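Local coordinates for HIT domain-containing protein (PDB 3KSV) that has no established function but binds zinc and belongs to the histidine triad family, whose members are typically nucleotide hydrolases or transferases, at residues Ala136-Ala139 and Lys140-Ser143; Leu73-Lys76 and Ala77-Val81. One frame throughout, in Å; residues are numbered along the deposited sequence.

Two single-helix contacts lie in two different helices of the chain. Contact 2 lies in helix 64-82, packed on the antiparallel sheet of the HIT domain, its centre about 12 Å from that of the chain; contact 1, in the C-terminal helix 132-147, has its centre about 25 Å from that of the chain. Their centres are about 32 Å apart and their nearest atoms about 19 Å, with no touch inside the chain. The second subunit relates them: Arg141 of contact 1 packs on Ala80 of that subunit, and Val81 of contact 2 on its Tyr142. Contact 2 is nearer the chemistry, the side chain of Leu74 being about 9 Å from that of His108, the predicted nucleotidylated histidine; contact 1 is remote from it.

Contact 1. Residues Ala136-Ala139 and Lys140-Ser143; sequences AEDA and KRYS
Asp138 and Tyr142 meet one turn apart in helix 132-147, where Tyr142 N donates to Asp138 O at 2.9 Å with an N-H...O angle of 166°. The same i to i+4 pattern runs through the whole segment: Lys140 N bonds to Ala136 O, Arg141 N to Glu137 O at 3.0 Å, and Ser143 N to Ala139 O, which shows an unbroken alpha-helix.

Van der Waals contacts of side-chain carbons add to these bonds. The base of the Tyr142 side chain leans on Asp138 O, with CG 3.3 Å from that oxygen; with CG beside the backbone N (chi1 -76°), the ring root stays over the preceding turn, and the ring approaches the oxygen obliquely. Tyr142 CD1 also lies 4.0 Å above the plane of the neighbouring Arg141 guanidinium, offset toward its rim. On another side of the helix, Lys140 CB touches Ala136 O at 3.4 Å before the extended chain leads away.

Charge adds a looser term. Asp138 OD1 and Arg141 NH2 are 4.3 Å apart, beyond a salt bridge, and the carboxylate is committed elsewhere: Asp138 OD2 makes a salt bridge to Arg45 NE of the second subunit, while Tyr142 OH bonds to Gly46 O of that subunit. Within Ala136-Ser143 the backbone bonds stay inside the helix, while the buried Asp138 and Tyr142 turn their polar ends to the second subunit, with Arg141 probably adding a weak electrostatic bias to the Asp138 carboxylate.

Contact 2. Residues Leu73-Lys76 and Ala77-Val81; sequences LLAK and ASRAV
Helix 64-82 of the HIT domain packs across the antiparallel sheet, and the contact runs along rather more than two turns, with Leu73 to Lys76 meeting Ala77 to Ala80. Main-chain i to i+4 bonds define it: Ala77 N to Leu73 O at 2.9 Å, Ser78 N to Leu74 O, and Ala80 N to Lys76 O at 3.2 Å.

Ala75 O accepts two bonds. Ser78 OG donates to it at 2.6 Å, and Arg79 N reaches it at a longer 3.3 Å, both from the same face of its plane. The serine can do so because OG sits between its own backbone N and carbonyl carbon (chi1 73°), turned back toward the preceding turn. Arg79 N also makes a weak bond to Lys76 O, at 3.1 Å but only 124°, so its N-H is shared between two carbonyls.

The Arg79 chain, extended from CG to NE, runs back alongside the preceding turn. With CG beside the backbone N (chi1 -68°), CG comes within 3.5 Å of Ala75 O, and NH1 lies 3.9 Å from Ala75 CB; the oxygen lies at the guanidinium edge, near its plane. NH2 continues to Leu62 O of the second subunit.

The faces of the helix are divided in use. Leu74 packs on Phe109 and Ile111, and Ala77 on Met48 and Val50, while Ala75 packs on Ala67 of the second subunit. The buried serine hydroxyl thus spends its proton on a carbonyl of its own helix, and Arg79, laid along the preceding turn, carries its guanidinium to the dimer interface.

Contact 1. Residues Ala136-Ala139 and Lys140-Ser143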
loop_
_atom_site.group_PDB
_atom_site.type_symbol
_atom_site.label_atom_id
_atom_site.label_comp_id
_atom_site.label_asym_id
_atom_site.label_seq_id
_atom_site.Cartn_x
_atom_site.Cartn_y
_atom_site.Cartn_z
ATOM N N ALA A 136 -15.339 -18.473 -3.101
ATOM C CA ALA A 136 -14.548 -19.700 -3.149
ATOM C C ALA A 136 -13.782 -19.793 -4.477
ATOM O O ALA A 136 -12.618 -20.194 -4.535
ATOM C CB ALA A 136 -15.465 -20.911 -2.980
ATOM N N GLU A 137 -14.490 -19.435 -5.536
ATOM C CA GLU A 137 -13.967 -19.363 -6.884
ATOM C C GLU A 137 -12.768 -18.401 -6.967
ATOM O O GLU A 137 -11.685 -18.766 -7.423
ATOM C CB GLU A 137 -15.132 -18.924 -7.774
ATOM C CG GLU A 137 -14.880 -18.874 -9.239
ATOM C CD GLU A 137 -16.188 -18.856 -10.026
ATOM O OE1 GLU A 137 -17.160 -18.147 -9.620
ATOM O OE2 GLU A 137 -16.232 -19.568 -11.046
ATOM N N ASP A 138 -12.944 -17.189 -6.462
ATOM C CA ASP A 138 -11.850 -16.220 -6.431
ATOM C C ASP A 138 -10.704 -16.713 -5.549
ATOM O O ASP A 138 -9.553 -16.519 -5.895
ATOM C CB ASP A 138 -12.322 -14.841 -5.941
ATOM C CG ASP A 138 -13.412 -14.233 -6.823
ATOM O OD1 ASP A 138 -13.630 -14.711 -7.968
ATOM O OD2 ASP A 138 -14.065 -13.270 -6.357
ATOM N N ALA A 139 -11.010 -17.348 -4.414
ATOM C CA ALA A 139 -9.957 -17.789 -3.488
ATOM C C ALA A 139 -9.108 -18.867 -4.127
ATOM O O ALA A 139 -7.893 -18.881 -3.960
ATOM C CB ALA A 139 -10.558 -18.292 -2.180
ATOM N N LYS A 140 -9.759 -19.773 -4.864
ATOM C CA LYS A 140 -9.068 -20.838 -5.572
ATOM C C LYS A 140 -8.159 -20.296 -6.675
ATOM O O LYS A 140 -6.997 -20.685 -6.777
ATOM C CB LYS A 140 -10.068 -21.811 -6.198
ATOM C CG LYS A 140 -9.412 -22.958 -6.978
ATOM C CD LYS A 140 -10.466 -23.911 -7.581
ATOM C CE LYS A 140 -9.840 -25.027 -8.430
ATOM N NZ LYS A 140 -10.856 -25.626 -9.354
ATOM N N ARG A 141 -8.714 -19.428 -7.513
ATOM C CA ARG A 141 -7.960 -18.837 -8.638
ATOM C C ARG A 141 -6.741 -18.061 -8.114
ATOM O O ARG A 141 -5.617 -18.259 -8.556
ATOM C CB ARG A 141 -8.870 -17.909 -9.451
ATOM C CG ARG A 141 -8.135 -17.101 -10.551
ATOM C CD ARG A 141 -9.091 -16.603 -11.626
ATOM N NE ARG A 141 -9.974 -15.532 -11.157
ATOM C CZ ARG A 141 -9.636 -14.253 -11.030
ATOM N NH1 ARG A 141 -8.379 -13.826 -11.282
ATOM N NH2 ARG A 141 -10.554 -13.380 -10.613
ATOM N N TYR A 142 -6.975 -17.194 -7.148
ATOM C CA TYR A 142 -5.898 -16.424 -6.536
ATOM C C TYR A 142 -4.816 -17.299 -5.877
ATOM O O TYR A 142 -3.622 -17.052 -6.058
ATOM C CB TYR A 142 -6.477 -15.485 -5.480
ATOM C CG TYR A 142 -7.190 -14.245 -5.981
ATOM C CD1 TYR A 142 -7.343 -13.963 -7.343
ATOM C CD2 TYR A 142 -7.712 -13.347 -5.067
ATOM C CE1 TYR A 142 -7.992 -12.814 -7.758
ATOM C CE2 TYR A 142 -8.354 -12.198 -5.469
ATOM C CZ TYR A 142 -8.498 -11.939 -6.803
ATOM O OH TYR A 142 -9.151 -10.798 -7.149
ATOM N N SER A 143 -5.205 -18.300 -5.087
ATOM C CA SER A 143 -4.200 -19.096 -4.385
ATOM C C SER A 143 -3.355 -19.937 -5.329
ATOM O O SER A 143 -2.140 -20.091 -5.128
ATOM C CB SER A 143 -4.832 -19.991 -3.336
ATOM O OG SER A 143 -5.449 -21.079 -3.928
#

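Contact 2. Residues Leu73-Lys76 and Ala77-Val81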
loop_
_atom_site.group_PDB
_atom_site.type_symbol
_atom_site.label_atom_id
_atom_site.label_comp_id
_atom_site.label_asym_id
_atom_site.label_seq_id
_atom_site.Cartn_x
_atom_site.Cartn_y
_atom_site.Cartn_z
ATOM N N LEU A 73 11.345 -0.458 2.965
ATOM C CA LEU A 73 11.398 0.999 2.888
ATOM C C LEU A 73 10.056 1.654 3.196
ATOM O O LEU A 73 10.019 2.716 3.811
ATOM C CB LEU A 73 11.892 1.473 1.525
ATOM C CG LEU A 73 12.187 2.978 1.432
ATOM C CD1 LEU A 73 12.951 3.517 2.646
ATOM C CD2 LEU A 73 12.932 3.299 0.102
ATOM N N LEU A 74 8.964 1.038 2.767
ATOM C CA LEU A 74 7.615 1.548 3.079
ATOM C C LEU A 74 7.345 1.599 4.598
ATOM O O LEU A 74 6.834 2.595 5.131
ATOM C CB LEU A 74 6.573 0.676 2.395
ATOM C CG LEU A 74 5.125 1.155 2.373
ATOM C CD1 LEU A 74 5.010 2.503 1.665
ATOM C CD2 LEU A 74 4.263 0.086 1.677
ATOM N N ALA A 75 7.723 0.531 5.289
ATOM C CA ALA A 75 7.585 0.448 6.746
ATOM C C ALA A 75 8.448 1.488 7.443
ATOM O O ALA A 75 8.021 2.100 8.410
ATOM C CB ALA A 75 7.949 -0.975 7.249
ATOM N N LYS A 76 9.668 1.679 6.954
ATOM C CA LYS A 76 10.564 2.680 7.532
ATOM C C LYS A 76 10.013 4.085 7.336
ATOM O O LYS A 76 10.003 4.890 8.280
ATOM C CB LYS A 76 11.961 2.582 6.922
ATOM C CG LYS A 76 12.677 1.348 7.349
ATOM C CD LYS A 76 14.113 1.315 6.901
ATOM C CE LYS A 76 14.851 0.131 7.534
ATOM N NZ LYS A 76 16.279 0.122 7.137
ATOM N N ALA A 77 9.569 4.364 6.113
ATOM C CA ALA A 77 8.946 5.630 5.770
ATOM C C ALA A 77 7.702 5.906 6.621
ATOM O O ALA A 77 7.504 7.029 7.075
ATOM C CB ALA A 77 8.608 5.681 4.249
ATOM N N SER A 78 6.865 4.894 6.851
ATOM C CA SER A 78 5.694 5.055 7.750
ATOM C C SER A 78 6.092 5.484 9.172
ATOM O O SER A 78 5.367 6.224 9.831
ATOM C CB SER A 78 4.865 3.764 7.806
ATOM O OG SER A 78 5.531 2.751 8.555
ATOM N N ARG A 79 7.238 5.022 9.654
ATOM C CA ARG A 79 7.703 5.424 10.976
ATOM C C ARG A 79 8.091 6.915 10.955
ATOM O O ARG A 79 7.838 7.655 11.920
ATOM C CB ARG A 79 8.890 4.566 11.406
ATOM C CG ARG A 79 8.563 3.105 11.687
ATOM C CD ARG A 79 9.839 2.294 11.625
ATOM N NE ARG A 79 9.849 1.108 12.466
ATOM C CZ ARG A 79 9.279 -0.051 12.158
ATOM N NH1 ARG A 79 8.572 -0.221 11.021
ATOM N NH2 ARG A 79 9.397 -1.054 13.012
ATOM N N ALA A 80 8.687 7.356 9.841
ATOM C CA ALA A 80 9.007 8.776 9.633
ATOM C C ALA A 80 7.724 9.585 9.633
ATOM O O ALA A 80 7.626 10.611 10.328
ATOM C CB ALA A 80 9.785 9.001 8.326
ATOM N N VAL A 81 6.729 9.097 8.905
ATOM C CA VAL A 81 5.453 9.817 8.747
ATOM C C VAL A 81 4.638 9.823 10.049
ATOM O O VAL A 81 3.919 10.800 10.338
ATOM C CB VAL A 81 4.622 9.261 7.538
ATOM C CG1 VAL A 81 3.193 9.764 7.574
ATOM C CG2 VAL A 81 5.260 9.657 6.232
#